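Long-range contact in 2-oxoglutarate carboxylase small subunit (Hydrogenobacter thermophilus, PDB 7KCT), which is a biotin carboxylase-like subunit with an ATP-grasp fold that binds ADP, magnesium and bicarbonate: residues Asn42-Thr47 with Pro388-Leu393. Numbering follows the deposited sequence.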
ATOM      1  N   ASN A  42       5.129   8.445  26.913  1.00 27.12           N
ATOM      2  CA  ASN A  42       5.960   8.260  28.101  1.00 27.47           C
ATOM      3  C   ASN A  42       7.412   8.549  27.769  1.00 30.35           C
ATOM      4  O   ASN A  42       7.876   8.321  26.644  1.00 25.31           O
ATOM      5  CB  ASN A  42       5.808   6.828  28.626  1.00 28.26           C
ATOM      6  CG  ASN A  42       6.463   6.620  29.986  1.00 28.50           C
ATOM      7  OD1 ASN A  42       7.663   6.347  30.062  1.00 27.25           O
ATOM      8  ND2 ASN A  42       5.693   6.810  31.050  1.00 28.09           N
ATOM      9  N   GLU A  43       8.138   9.052  28.776  1.00 31.42           N
ATOM     10  CA  GLU A  43       9.566   9.328  28.629  1.00 30.21           C
ATOM     11  C   GLU A  43      10.325   8.142  28.012  1.00 32.27           C
ATOM     12  O   GLU A  43      11.339   8.338  27.347  1.00 36.46           O
ATOM     13  CB  GLU A  43      10.174   9.722  30.000  1.00 35.90           C
ATOM     14  N   ILE A  44       9.879   6.903  28.208  1.00 28.65           N
ATOM     15  CA  ILE A  44      10.655   5.812  27.610  1.00 32.78           C
ATOM     16  C   ILE A  44      10.533   5.730  26.089  1.00 39.56           C
ATOM     17  O   ILE A  44      11.325   5.021  25.460  1.00 39.63           O
ATOM     18  CB  ILE A  44      10.281   4.415  28.144  1.00 31.87           C
ATOM     19  CG1 ILE A  44       8.777   4.198  27.963  1.00 37.55           C
ATOM     20  CG2 ILE A  44      10.776   4.263  29.610  1.00 40.03           C
ATOM     21  CD1 ILE A  44       8.365   2.791  27.966  1.00 39.66           C
ATOM     22  N   GLU A  45       9.582   6.446  25.481  1.00 37.18           N
ATOM     23  CA  GLU A  45       9.272   6.388  24.051  1.00 37.80           C
ATOM     24  C   GLU A  45       9.446   7.767  23.421  1.00 34.21           C
ATOM     25  O   GLU A  45       8.656   8.202  22.577  1.00 35.06           O
ATOM     26  CB  GLU A  45       7.848   5.874  23.847  1.00 34.25           C
ATOM     27  CG  GLU A  45       7.673   4.367  23.925  1.00 44.12           C
ATOM     28  CD  GLU A  45       6.375   3.914  23.256  1.00 49.82           C
ATOM     29  OE1 GLU A  45       5.298   4.518  23.528  1.00 40.52           O
ATOM     30  OE2 GLU A  45       6.466   2.958  22.439  1.00 48.79           O
ATOM     31  N   SER A  46      10.480   8.506  23.835  1.00 35.81           N
ATOM     32  CA  SER A  46      10.566   9.885  23.365  1.00 35.90           C
ATOM     33  C   SER A  46      10.896   9.942  21.881  1.00 38.13           C
ATOM     34  O   SER A  46      10.612  10.963  21.241  1.00 33.80           O
ATOM     35  CB  SER A  46      11.622  10.661  24.162  1.00 36.43           C
ATOM     36  OG  SER A  46      12.795   9.870  24.238  1.00 57.14           O
ATOM     37  N   THR A  47      11.384   8.845  21.300  1.00 32.21           N
ATOM     38  CA  THR A  47      11.636   8.808  19.876  1.00 35.32           C
ATOM     39  C   THR A  47      10.499   8.139  19.100  1.00 29.66           C
ATOM     40  O   THR A  47      10.673   7.874  17.923  1.00 32.01           O
ATOM     41  CB  THR A  47      12.939   8.056  19.568  1.00 33.47           C
ATOM     42  OG1 THR A  47      12.802   6.690  19.996  1.00 42.88           O
ATOM     43  CG2 THR A  47      14.115   8.660  20.297  1.00 45.70           C
ATOM     44  N   PRO A 388       8.962  -4.077  27.585  1.00 30.91           N
ATOM     45  CA  PRO A 388       8.017  -5.041  28.165  1.00 34.23           C
ATOM     46  C   PRO A 388       6.636  -4.431  28.504  1.00 33.49           C
ATOM     47  O   PRO A 388       5.663  -5.177  28.700  1.00 39.19           O
ATOM     48  CB  PRO A 388       8.765  -5.526  29.414  1.00 38.61           C
ATOM     49  CG  PRO A 388       9.550  -4.291  29.841  1.00 37.21           C
ATOM     50  CD  PRO A 388      10.021  -3.695  28.538  1.00 36.62           C
ATOM     51  N   TYR A 389       6.505  -3.107  28.516  1.00 35.04           N
ATOM     52  CA  TYR A 389       5.309  -2.438  29.033  1.00 32.74           C
ATOM     53  C   TYR A 389       4.112  -2.471  28.091  1.00 37.60           C
ATOM     54  O   TYR A 389       2.963  -2.368  28.564  1.00 37.80           O
ATOM     55  CB  TYR A 389       5.667  -0.980  29.324  1.00 30.57           C
ATOM     56  CG  TYR A 389       6.829  -0.810  30.227  1.00 38.18           C
ATOM     57  CD1 TYR A 389       6.714  -1.116  31.584  1.00 38.40           C
ATOM     58  CD2 TYR A 389       8.040  -0.329  29.754  1.00 33.04           C
ATOM     59  CE1 TYR A 389       7.764  -0.982  32.410  1.00 40.61           C
ATOM     60  CE2 TYR A 389       9.092  -0.190  30.569  1.00 39.67           C
ATOM     61  CZ  TYR A 389       8.955  -0.512  31.906  1.00 42.63           C
ATOM     62  OH  TYR A 389      10.009  -0.353  32.746  1.00 39.23           O
ATOM     63  N   TYR A 390       4.335  -2.644  26.775  1.00 36.33           N
ATOM     64  CA  TYR A 390       3.261  -2.538  25.804  1.00 28.21           C
ATOM     65  C   TYR A 390       3.143  -3.765  24.920  1.00 37.71           C
ATOM     66  O   TYR A 390       4.002  -4.657  24.899  1.00 39.49           O
ATOM     67  CB  TYR A 390       3.450  -1.316  24.882  1.00 29.91           C
ATOM     68  CG  TYR A 390       3.651  -0.056  25.619  1.00 31.65           C
ATOM     69  CD1 TYR A 390       2.670   0.448  26.478  1.00 32.17           C
ATOM     70  CD2 TYR A 390       4.833   0.652  25.476  1.00 32.77           C
ATOM     71  CE1 TYR A 390       2.890   1.646  27.189  1.00 30.85           C
ATOM     72  CE2 TYR A 390       5.052   1.798  26.141  1.00 31.38           C
ATOM     73  CZ  TYR A 390       4.069   2.308  26.993  1.00 25.27           C
ATOM     74  OH  TYR A 390       4.315   3.473  27.653  1.00 29.70           O
ATOM     75  N   ASP A 391       2.028  -3.804  24.191  1.00 37.94           N
ATOM     76  CA  ASP A 391       1.787  -4.885  23.248  1.00 39.38           C
ATOM     77  C   ASP A 391       3.002  -5.106  22.339  1.00 38.41           C
ATOM     78  O   ASP A 391       3.807  -4.192  22.064  1.00 37.36           O
ATOM     79  CB  ASP A 391       0.513  -4.627  22.406  1.00 40.58           C
ATOM     80  N   SER A 392       3.132  -6.344  21.858  1.00 36.32           N
ATOM     81  CA  SER A 392       4.319  -6.695  21.069  1.00 38.48           C
ATOM     82  C   SER A 392       4.165  -6.400  19.582  1.00 36.86           C
ATOM     83  O   SER A 392       5.102  -6.671  18.808  1.00 34.53           O
ATOM     84  CB  SER A 392       4.683  -8.180  21.249  1.00 33.74           C
ATOM     85  OG  SER A 392       3.586  -9.020  20.901  1.00 41.25           O
ATOM     86  N   LEU A 393       3.050  -5.790  19.182  1.00 33.51           N
ATOM     87  CA  LEU A 393       2.778  -5.515  17.778  1.00 33.46           C
ATOM     88  C   LEU A 393       3.806  -4.540  17.228  1.00 27.12           C
ATOM     89  O   LEU A 393       4.070  -3.498  17.830  1.00 42.23           O
ATOM     90  CB  LEU A 393       1.354  -4.968  17.634  1.00 34.64           C
ATOM     91  CG  LEU A 393       0.823  -4.853  16.196  1.00 33.23           C
ATOM     92  CD1 LEU A 393       0.893  -6.186  15.458  1.00 29.84           C
ATOM     93  CD2 LEU A 393      -0.608  -4.307  16.239  1.00 38.28           C
TER
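Ile44 and Tyr389 have the nearest CA atoms of the two segments, still 9.9 Å apart, so side chains alone bridge the gap and no hydrogen bond crosses it. Residues 42-47 turn sharply: Asn42 O accepts from Glu45 N, and Asn42 OD1 from Ile44 N at 2.9 Å, nearly straight at 169°. That second bond makes an Asx turn, suited to asparagine, whose short side chain lets OD1 accept from the backbone N two residues ahead while ND2 hydrogen-bonds Thr67 OG1. The turn presents Ile44 to the other loop. With CG1 between the backbone N and carbonyl carbon (chi1 55°), its branched aliphatic side chain, apolar and so suited to lie against two tyrosines, ends in CD1, which meets Tyr389 CD2 at 3.6 Å and Tyr390 CE2 at 3.9 Å, oblique to both rings. Tyr390 is long enough to span the gap, its OH hydrogen-bonded to Pro64 O and 3.8 Å from Asn42 CB. The fold is that of biotin carboxylase: residues 42-47 follow strand 36-41 of the parallel N-terminal sheet, and residues 388-393 lead into strand 393-401 of the C-terminal antiparallel sheet, so the contact joins the two end domains, near a bound ADP, which Asp391 touches and which lies about 8 Å from the Tyr390 side chain. Glu45 comes obliquely at the same ring from the side opposite Ile44 CD1, its carboxylate inclined 34° to the ring plane and OE1 3.8 Å from Tyr390 CE2. An acid fits here because OE2 forms a salt bridge with Arg19, which also touches Tyr390. On the side away from Glu45, Tyr389 CB sits 4.1 Å above the centre of the Tyr390 ring.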